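Local coordinates for uncharacterized conserved protein (Thermotoga maritima, PDB 2ZBV), which binds adenosine and probably hydrolyses S-adenosyl-L-methionine or transfers its adenosyl group to a small anion, as other members of its SAM hydrolase/halogenase family do, at residues Ser74-Val79 and Ile108-Asn113; Ile78-Lys83 and Val98-Tyr103; Val197-Val202 and Ala214-Ala219. One frame throughout, in Å; residues are numbered along the deposited sequence.

Contact 1: Ser74-Val79 and Ile108-Asn113; sequences SRKAIV and IREIEN
Val-79 and Ile-111 meet at the apolar centre, their side chains crossing at about a right angle with CG2 of the valine 3.8 Å from CG1 of the isoleucine. A chi1 of 175° places CG2 of Val-79 beside the backbone N and anti to the carbonyl carbon, and this branch meets CG1 and CD1 of Ile-111. The CB of Ala-77 adds to this patch, 4.1 Å from CD1 of Ile-111, and helix 127-140 packs on it through Phe-132 and Leu-139. Outward lies the backbone ladder of two antiparallel strands. Val-79 and Arg-109 form a hydrogen-bonded pair, Val-79 N to Arg-109 O and Arg-109 N to Val-79 O both spanning 2.9 Å. Beyond the non-hydrogen-bonded pair Ile-78 and Glu-110, Ile-111 N reaches Ala-77 O almost straight (175° at the hydrogen) but from above the carbonyl plane. At the polar edge the extended side chain of Glu-110 crosses that of Lys-76, and OE1 makes a long salt bridge of 3.7 Å to NZ. Its other oxygen, OE2, accepts a hydrogen bond from a water that in turn accepts one from Ala-77 N. A glutamine in place of Glu-110 would probably leave the Lys-76 ammonium without the carboxylate it faces across the contact. The contact thus joins strand 105-110 to strand 77-82 mainly by backbone bonds, which the long ion pair and the water bridge supplement.

Contact 2: Ile78-Lys83 and Val98-Tyr103; sequences IVMKTK and VVAEEY
The selenomethionine Met-80 and Ala-100 make the tightest apolar touch between strand 77-82 and helix 97-103, CE of the former lying 3.6 Å from CB of the latter. The Met-80 chain leaves the strand extended, CG anti to the backbone N, and its first two torsions carry SE to the alanine, 3.8 Å from Ala-100 CB; the bend at chi3 (-86°) then brings CE against the same methyl. Val-105 of strand 105-110 touches both residues. Two residues on, Thr-82 meets Tyr-103, CB to CB at 3.7 Å, the two side chains set obliquely. A chi1 of 45° puts the threonine hydroxyl between its backbone N and carbonyl carbon and turns CG2 to the helix, 4.0 Å from both Val-99 O and Tyr-103 CB. The OG1 atom is hydrogen-bonded to Asn-84 OD1, while the ring of Tyr-103 leads away from the strand to meet Tyr-51, its hydroxyl hydrogen-bonded to Ser-54 OG. Where the strand ends, CB of Lys-83 comes 3.4 Å from Tyr-103 O, and its chain then leads away. No hydrogen bond joins the segments. The helix is the connection of a beta-alpha-beta crossover between the parallel strands 87-91 and 105-110. It packs on strand 77-82, which lies between them, with axes 9.0 Å apart and inclined 24°, through aliphatic carbons and the selenium, while the polar ends of Thr-82 and Tyr-103 bond outside the contact.

Contact 3: Val197-Val202 and Ala214-Ala219; sequences VDFDDV and AAVAKA
Val-216 points its side chain into the bend of the segment Val-197 to Val-202, which folds round it through a type II beta turn from Asp-198 to Asp-201. At the start of the turn, Asp-198 O lies 3.6 Å from Val-216 CB, and Asp-198 N donates to OD2 of Asp-201, which uses its anti lone pair, the one away from its partner oxygen. This side-chain bond adds to the turn's own bond from Asp-201 N to Asp-198 O. Phe-199 follows, and its ring reaches along the opposing chain: Lys-218 CG sits over the centre of one face, 3.7 Å from the ring centroid and 12° off the normal, a CH-pi contact. The lysine chain is extended and lies over this ring face, with its CE 3.8 Å from CD2 of the phenylalanine. Ala-217 O lies at the ring edge, 3.5 Å from CE1. Asp-200 adopts a positive phi (95°) at the third position of the turn, and its N-H is directed in the carbonyl plane at Val-216 O, 2.8 Å away and nearly straight. Asp-201 O accepts the return bond from Val-216 N at 2.9 Å, with CG2 of the valine close by. Val-202 then pairs with Ala-215 as a non-hydrogen-bonded antiparallel pair, its CG1 3.8 Å from Ala-214 O, and opens strand 202-207. Lys-218 also packs on Phe-124 of a second subunit. Two backbone bonds gripping Val-216 at its N and O thus fasten the turn to the end of strand 210-216, and the apolar part of a lysine lies over one face of a partly exposed aromatic ring next to the subunit interface.

Overall arrangement
Contacts 1 and 2 are neighbours in the N-terminal family region, their centres 14 Å apart. Both use strand 77-82 and share Ile-78 and Val-79: contact 1 pairs this strand with strand 105-110, and contact 2 sets against it helix 97-103, which directly precedes strand 105-110 in the chain. Contact 3 comes later, in the C-terminal family region, where it adjoins the pairing of strands 202-207 and 210-216. Its centre is about 46 Å from that of contact 1, across the chain's centre, and about 33 Å from that of contact 2. The three contacts thus belong to two separate sheets, and both regions contribute residues that contact adenosine, consistent with a pocket shared between neighbouring subunits.

Contact 1: Ser74-Val79 and Ile108-Asn113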
# COMPACT_ATOMS: atom_id res chain seq x y z
N SER A 74 -21.13 4.53 22.87
CA SER A 74 -21.20 3.57 23.96
C SER A 74 -20.84 2.15 23.53
O SER A 74 -20.85 1.23 24.35
CB SER A 74 -22.61 3.57 24.58
OG SER A 74 -23.57 3.12 23.64
N ARG A 75 -20.54 1.97 22.25
CA ARG A 75 -20.18 0.64 21.76
C ARG A 75 -18.93 0.19 22.53
O ARG A 75 -18.01 0.98 22.77
CB ARG A 75 -19.91 0.69 20.25
CG ARG A 75 -18.63 1.43 19.85
CD ARG A 75 -17.48 0.46 19.59
NE ARG A 75 -16.24 1.15 19.23
CZ ARG A 75 -15.42 1.72 20.10
NH1 ARG A 75 -15.69 1.68 21.40
NH2 ARG A 75 -14.33 2.35 19.67
N LYS A 76 -18.92 -1.08 22.93
CA LYS A 76 -17.81 -1.63 23.69
C LYS A 76 -16.56 -1.91 22.85
O LYS A 76 -16.65 -2.22 21.66
CB LYS A 76 -18.24 -2.94 24.37
CG LYS A 76 -19.36 -2.78 25.42
CD LYS A 76 -19.79 -4.14 25.96
CE LYS A 76 -21.00 -4.05 26.89
NZ LYS A 76 -20.69 -3.39 28.19
N ALA A 77 -15.41 -1.78 23.50
CA ALA A 77 -14.12 -2.06 22.89
C ALA A 77 -13.81 -3.42 23.51
O ALA A 77 -13.87 -3.57 24.73
CB ALA A 77 -13.10 -1.03 23.33
N ILE A 78 -13.50 -4.42 22.69
CA ILE A 78 -13.27 -5.76 23.21
C ILE A 78 -12.04 -6.49 22.67
O ILE A 78 -11.39 -6.06 21.72
CB ILE A 78 -14.49 -6.67 22.92
CG1 ILE A 78 -14.68 -6.81 21.40
CG2 ILE A 78 -15.76 -6.10 23.52
CD1 ILE A 78 -15.72 -7.83 21.00
N VAL A 79 -11.74 -7.62 23.31
CA VAL A 79 -10.65 -8.51 22.92
C VAL A 79 -11.25 -9.91 23.01
O VAL A 79 -11.72 -10.32 24.08
CB VAL A 79 -9.42 -8.43 23.86
CG1 VAL A 79 -8.40 -9.47 23.43
CG2 VAL A 79 -8.78 -7.05 23.80
N ILE A 108 -14.15 -13.61 26.02
CA ILE A 108 -14.29 -12.23 25.57
C ILE A 108 -14.05 -11.28 26.75
O ILE A 108 -14.63 -11.46 27.83
CB ILE A 108 -15.69 -11.93 25.02
CG1 ILE A 108 -16.11 -12.98 24.00
CG2 ILE A 108 -15.69 -10.55 24.36
CD1 ILE A 108 -17.55 -12.83 23.55
N ARG A 109 -13.21 -10.28 26.54
CA ARG A 109 -12.89 -9.29 27.57
C ARG A 109 -13.22 -7.89 27.08
O ARG A 109 -13.10 -7.59 25.89
CB ARG A 109 -11.39 -9.31 27.87
CG ARG A 109 -10.86 -10.61 28.41
CD ARG A 109 -11.05 -10.65 29.90
NE ARG A 109 -10.77 -11.98 30.44
CZ ARG A 109 -10.85 -12.28 31.73
NH1 ARG A 109 -11.19 -11.35 32.60
NH2 ARG A 109 -10.61 -13.52 32.13
N GLU A 110 -13.66 -7.02 27.98
CA GLU A 110 -13.92 -5.65 27.60
C GLU A 110 -12.63 -4.93 27.95
O GLU A 110 -11.99 -5.24 28.97
CB GLU A 110 -15.09 -5.05 28.37
CG GLU A 110 -15.22 -3.54 28.17
CD GLU A 110 -16.57 -3.00 28.59
OE1 GLU A 110 -17.25 -3.66 29.40
OE2 GLU A 110 -16.95 -1.91 28.10
N ILE A 111 -12.20 -4.01 27.10
CA ILE A 111 -10.99 -3.27 27.34
C ILE A 111 -11.31 -2.19 28.38
O ILE A 111 -11.96 -1.19 28.07
CB ILE A 111 -10.46 -2.63 26.03
CG1 ILE A 111 -10.14 -3.74 25.02
CG2 ILE A 111 -9.23 -1.78 26.31
CD1 ILE A 111 -9.67 -3.24 23.66
N GLU A 112 -10.87 -2.41 29.62
CA GLU A 112 -11.14 -1.47 30.70
C GLU A 112 -9.86 -0.97 31.36
O GLU A 112 -9.86 0.07 32.01
CB GLU A 112 -12.02 -2.13 31.76
CG GLU A 112 -13.32 -2.69 31.22
CD GLU A 112 -14.10 -3.43 32.29
OE1 GLU A 112 -13.55 -4.39 32.87
OE2 GLU A 112 -15.27 -3.06 32.55
N ASN A 113 -8.77 -1.72 31.20
CA ASN A 113 -7.50 -1.35 31.81
C ASN A 113 -6.90 -0.13 31.12
O ASN A 113 -6.16 -0.27 30.15
CB ASN A 113 -6.51 -2.51 31.73
CG ASN A 113 -5.31 -2.29 32.62
OD1 ASN A 113 -4.96 -1.16 32.96
ND2 ASN A 113 -4.64 -3.39 32.98
O HOH W 1 -15.24 -0.68 26.11

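Contact 2: Ile78-Lys83 and Val98-Tyr103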
# COMPACT_ATOMS: atom_id res chain seq x y z
N ILE A 78 -13.50 -4.42 22.69
CA ILE A 78 -13.27 -5.76 23.21
C ILE A 78 -12.04 -6.49 22.67
O ILE A 78 -11.39 -6.06 21.72
CB ILE A 78 -14.49 -6.67 22.92
CG1 ILE A 78 -14.68 -6.81 21.40
CG2 ILE A 78 -15.76 -6.10 23.52
CD1 ILE A 78 -15.72 -7.83 21.00
N VAL A 79 -11.74 -7.62 23.31
CA VAL A 79 -10.65 -8.51 22.92
C VAL A 79 -11.25 -9.91 23.01
O VAL A 79 -11.72 -10.32 24.08
CB VAL A 79 -9.42 -8.43 23.86
CG1 VAL A 79 -8.40 -9.47 23.43
CG2 VAL A 79 -8.78 -7.05 23.80
N MSE A 80 -11.25 -10.63 21.89
CA MSE A 80 -11.82 -11.97 21.85
C MSE A 80 -10.74 -13.02 21.64
O MSE A 80 -9.74 -12.79 20.96
CB MSE A 80 -12.85 -12.06 20.71
CG MSE A 80 -13.50 -13.44 20.53
SE MSE A 80 -14.48 -13.62 18.87
CE MSE A 80 -16.16 -12.91 19.43
N LYS A 81 -10.94 -14.18 22.27
CA LYS A 81 -10.02 -15.30 22.13
C LYS A 81 -10.85 -16.41 21.52
O LYS A 81 -11.89 -16.80 22.07
CB LYS A 81 -9.46 -15.74 23.48
CG LYS A 81 -8.44 -16.87 23.38
CD LYS A 81 -8.08 -17.41 24.75
CE LYS A 81 -7.19 -18.65 24.65
NZ LYS A 81 -7.03 -19.33 25.98
N THR A 82 -10.41 -16.91 20.38
CA THR A 82 -11.12 -17.98 19.70
C THR A 82 -10.53 -19.32 20.10
O THR A 82 -9.37 -19.40 20.52
CB THR A 82 -11.08 -17.79 18.17
OG1 THR A 82 -9.75 -17.45 17.76
CG2 THR A 82 -12.02 -16.68 17.76
N LYS A 83 -11.32 -20.38 19.97
CA LYS A 83 -10.87 -21.70 20.37
C LYS A 83 -9.70 -22.27 19.59
O LYS A 83 -9.22 -23.36 19.90
CB LYS A 83 -12.05 -22.67 20.37
CG LYS A 83 -13.08 -22.30 21.43
CD LYS A 83 -14.29 -23.21 21.41
CE LYS A 83 -15.22 -22.87 22.56
NZ LYS A 83 -16.46 -23.68 22.53
N VAL A 98 -17.66 -13.56 11.88
CA VAL A 98 -17.23 -14.76 11.18
C VAL A 98 -16.20 -15.61 11.94
O VAL A 98 -16.37 -16.82 12.05
CB VAL A 98 -16.70 -14.43 9.76
CG1 VAL A 98 -16.51 -15.73 8.96
CG2 VAL A 98 -17.69 -13.52 9.02
N VAL A 99 -15.14 -15.00 12.47
CA VAL A 99 -14.16 -15.79 13.21
C VAL A 99 -14.81 -16.43 14.44
O VAL A 99 -14.51 -17.58 14.77
CB VAL A 99 -12.95 -14.95 13.68
CG1 VAL A 99 -12.07 -14.61 12.49
CG2 VAL A 99 -13.43 -13.68 14.40
N ALA A 100 -15.70 -15.69 15.10
CA ALA A 100 -16.41 -16.20 16.27
C ALA A 100 -17.23 -17.44 15.90
O ALA A 100 -17.23 -18.43 16.61
CB ALA A 100 -17.34 -15.13 16.83
N GLU A 101 -17.93 -17.35 14.77
CA GLU A 101 -18.78 -18.44 14.30
C GLU A 101 -17.99 -19.64 13.78
O GLU A 101 -18.37 -20.78 14.03
CB GLU A 101 -19.72 -17.92 13.20
CG GLU A 101 -20.54 -18.99 12.50
CD GLU A 101 -21.57 -19.65 13.41
OE1 GLU A 101 -22.27 -20.57 12.93
OE2 GLU A 101 -21.67 -19.26 14.59
N GLU A 102 -16.90 -19.38 13.07
CA GLU A 102 -16.09 -20.44 12.50
C GLU A 102 -15.13 -21.13 13.46
O GLU A 102 -14.92 -22.34 13.38
CB GLU A 102 -15.28 -19.91 11.31
CG GLU A 102 -16.13 -19.38 10.16
CD GLU A 102 -17.00 -20.45 9.53
OE1 GLU A 102 -16.51 -21.58 9.34
OE2 GLU A 102 -18.17 -20.16 9.22
N TYR A 103 -14.54 -20.36 14.37
CA TYR A 103 -13.58 -20.93 15.31
C TYR A 103 -14.14 -21.22 16.70
O TYR A 103 -13.55 -22.00 17.45
CB TYR A 103 -12.37 -19.99 15.49
CG TYR A 103 -11.59 -19.66 14.23
CD1 TYR A 103 -11.25 -20.65 13.30
CD2 TYR A 103 -11.10 -18.37 14.02
CE1 TYR A 103 -10.44 -20.36 12.20
CE2 TYR A 103 -10.29 -18.07 12.92
CZ TYR A 103 -9.97 -19.07 12.02
OH TYR A 103 -9.12 -18.78 10.97

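Contact 3: Val197-Val202 and Ala214-Ala219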
# COMPACT_ATOMS: atom_id res chain seq x y z
N VAL A 197 -21.63 -32.37 -7.75
CA VAL A 197 -21.09 -31.72 -8.93
C VAL A 197 -19.60 -32.00 -8.89
O VAL A 197 -19.05 -32.30 -7.83
CB VAL A 197 -21.29 -30.20 -8.91
CG1 VAL A 197 -22.77 -29.87 -9.04
CG2 VAL A 197 -20.75 -29.62 -7.62
N ASP A 198 -18.94 -31.91 -10.03
CA ASP A 198 -17.52 -32.18 -10.07
C ASP A 198 -16.86 -31.31 -11.13
O ASP A 198 -17.53 -30.68 -11.94
CB ASP A 198 -17.29 -33.66 -10.37
CG ASP A 198 -15.82 -34.03 -10.40
OD1 ASP A 198 -15.12 -33.76 -9.40
OD2 ASP A 198 -15.37 -34.60 -11.42
N PHE A 199 -15.53 -31.26 -11.09
CA PHE A 199 -14.80 -30.49 -12.06
C PHE A 199 -15.16 -31.03 -13.44
O PHE A 199 -15.27 -32.24 -13.63
CB PHE A 199 -13.30 -30.61 -11.78
CG PHE A 199 -12.89 -29.98 -10.48
CD1 PHE A 199 -12.96 -28.61 -10.30
CD2 PHE A 199 -12.49 -30.78 -9.41
CE1 PHE A 199 -12.63 -28.02 -9.08
CE2 PHE A 199 -12.16 -30.21 -8.18
CZ PHE A 199 -12.23 -28.82 -8.01
N ASP A 200 -15.35 -30.12 -14.39
CA ASP A 200 -15.72 -30.43 -15.77
C ASP A 200 -17.23 -30.35 -15.94
O ASP A 200 -17.74 -30.32 -17.07
CB ASP A 200 -15.23 -31.81 -16.21
CG ASP A 200 -13.73 -31.89 -16.27
OD1 ASP A 200 -13.11 -30.89 -16.67
OD2 ASP A 200 -13.17 -32.96 -15.93
N ASP A 201 -17.96 -30.33 -14.83
CA ASP A 201 -19.41 -30.20 -14.94
C ASP A 201 -19.67 -28.74 -15.29
O ASP A 201 -18.76 -27.90 -15.28
CB ASP A 201 -20.11 -30.53 -13.61
CG ASP A 201 -20.47 -32.01 -13.48
OD1 ASP A 201 -21.07 -32.57 -14.43
OD2 ASP A 201 -20.17 -32.60 -12.43
N VAL A 202 -20.91 -28.44 -15.62
CA VAL A 202 -21.31 -27.08 -15.95
C VAL A 202 -22.50 -26.77 -15.07
O VAL A 202 -23.43 -27.58 -14.97
CB VAL A 202 -21.71 -26.94 -17.43
CG1 VAL A 202 -22.36 -25.59 -17.67
CG2 VAL A 202 -20.48 -27.08 -18.32
N ALA A 214 -21.62 -21.81 -16.35
CA ALA A 214 -20.22 -21.70 -15.96
C ALA A 214 -19.62 -23.06 -15.72
O ALA A 214 -20.22 -23.91 -15.07
CB ALA A 214 -20.09 -20.84 -14.71
N ALA A 215 -18.42 -23.27 -16.26
CA ALA A 215 -17.72 -24.53 -16.10
C ALA A 215 -17.11 -24.59 -14.71
O ALA A 215 -16.59 -23.60 -14.20
CB ALA A 215 -16.63 -24.66 -17.15
N VAL A 216 -17.19 -25.76 -14.09
CA VAL A 216 -16.61 -25.97 -12.77
C VAL A 216 -15.17 -26.37 -13.07
O VAL A 216 -14.92 -27.42 -13.67
CB VAL A 216 -17.33 -27.09 -12.02
CG1 VAL A 216 -16.69 -27.30 -10.66
CG2 VAL A 216 -18.80 -26.74 -11.87
N ALA A 217 -14.22 -25.53 -12.68
CA ALA A 217 -12.82 -25.80 -12.96
C ALA A 217 -11.89 -25.56 -11.79
O ALA A 217 -12.27 -24.95 -10.80
CB ALA A 217 -12.36 -24.97 -14.16
N LYS A 218 -10.66 -26.04 -11.91
CA LYS A 218 -9.65 -25.89 -10.88
C LYS A 218 -8.87 -24.60 -11.06
O LYS A 218 -8.68 -23.84 -10.10
CB LYS A 218 -8.68 -27.07 -10.92
CG LYS A 218 -9.30 -28.42 -10.59
CD LYS A 218 -8.25 -29.52 -10.70
CE LYS A 218 -8.83 -30.88 -10.37
NZ LYS A 218 -7.82 -31.96 -10.55
N ALA A 219 -8.43 -24.34 -12.29
CA ALA A 219 -7.64 -23.15 -12.59
C ALA A 219 -8.28 -22.25 -13.63
O ALA A 219 -9.04 -22.71 -14.49
CB ALA A 219 -6.24 -23.58 -13.05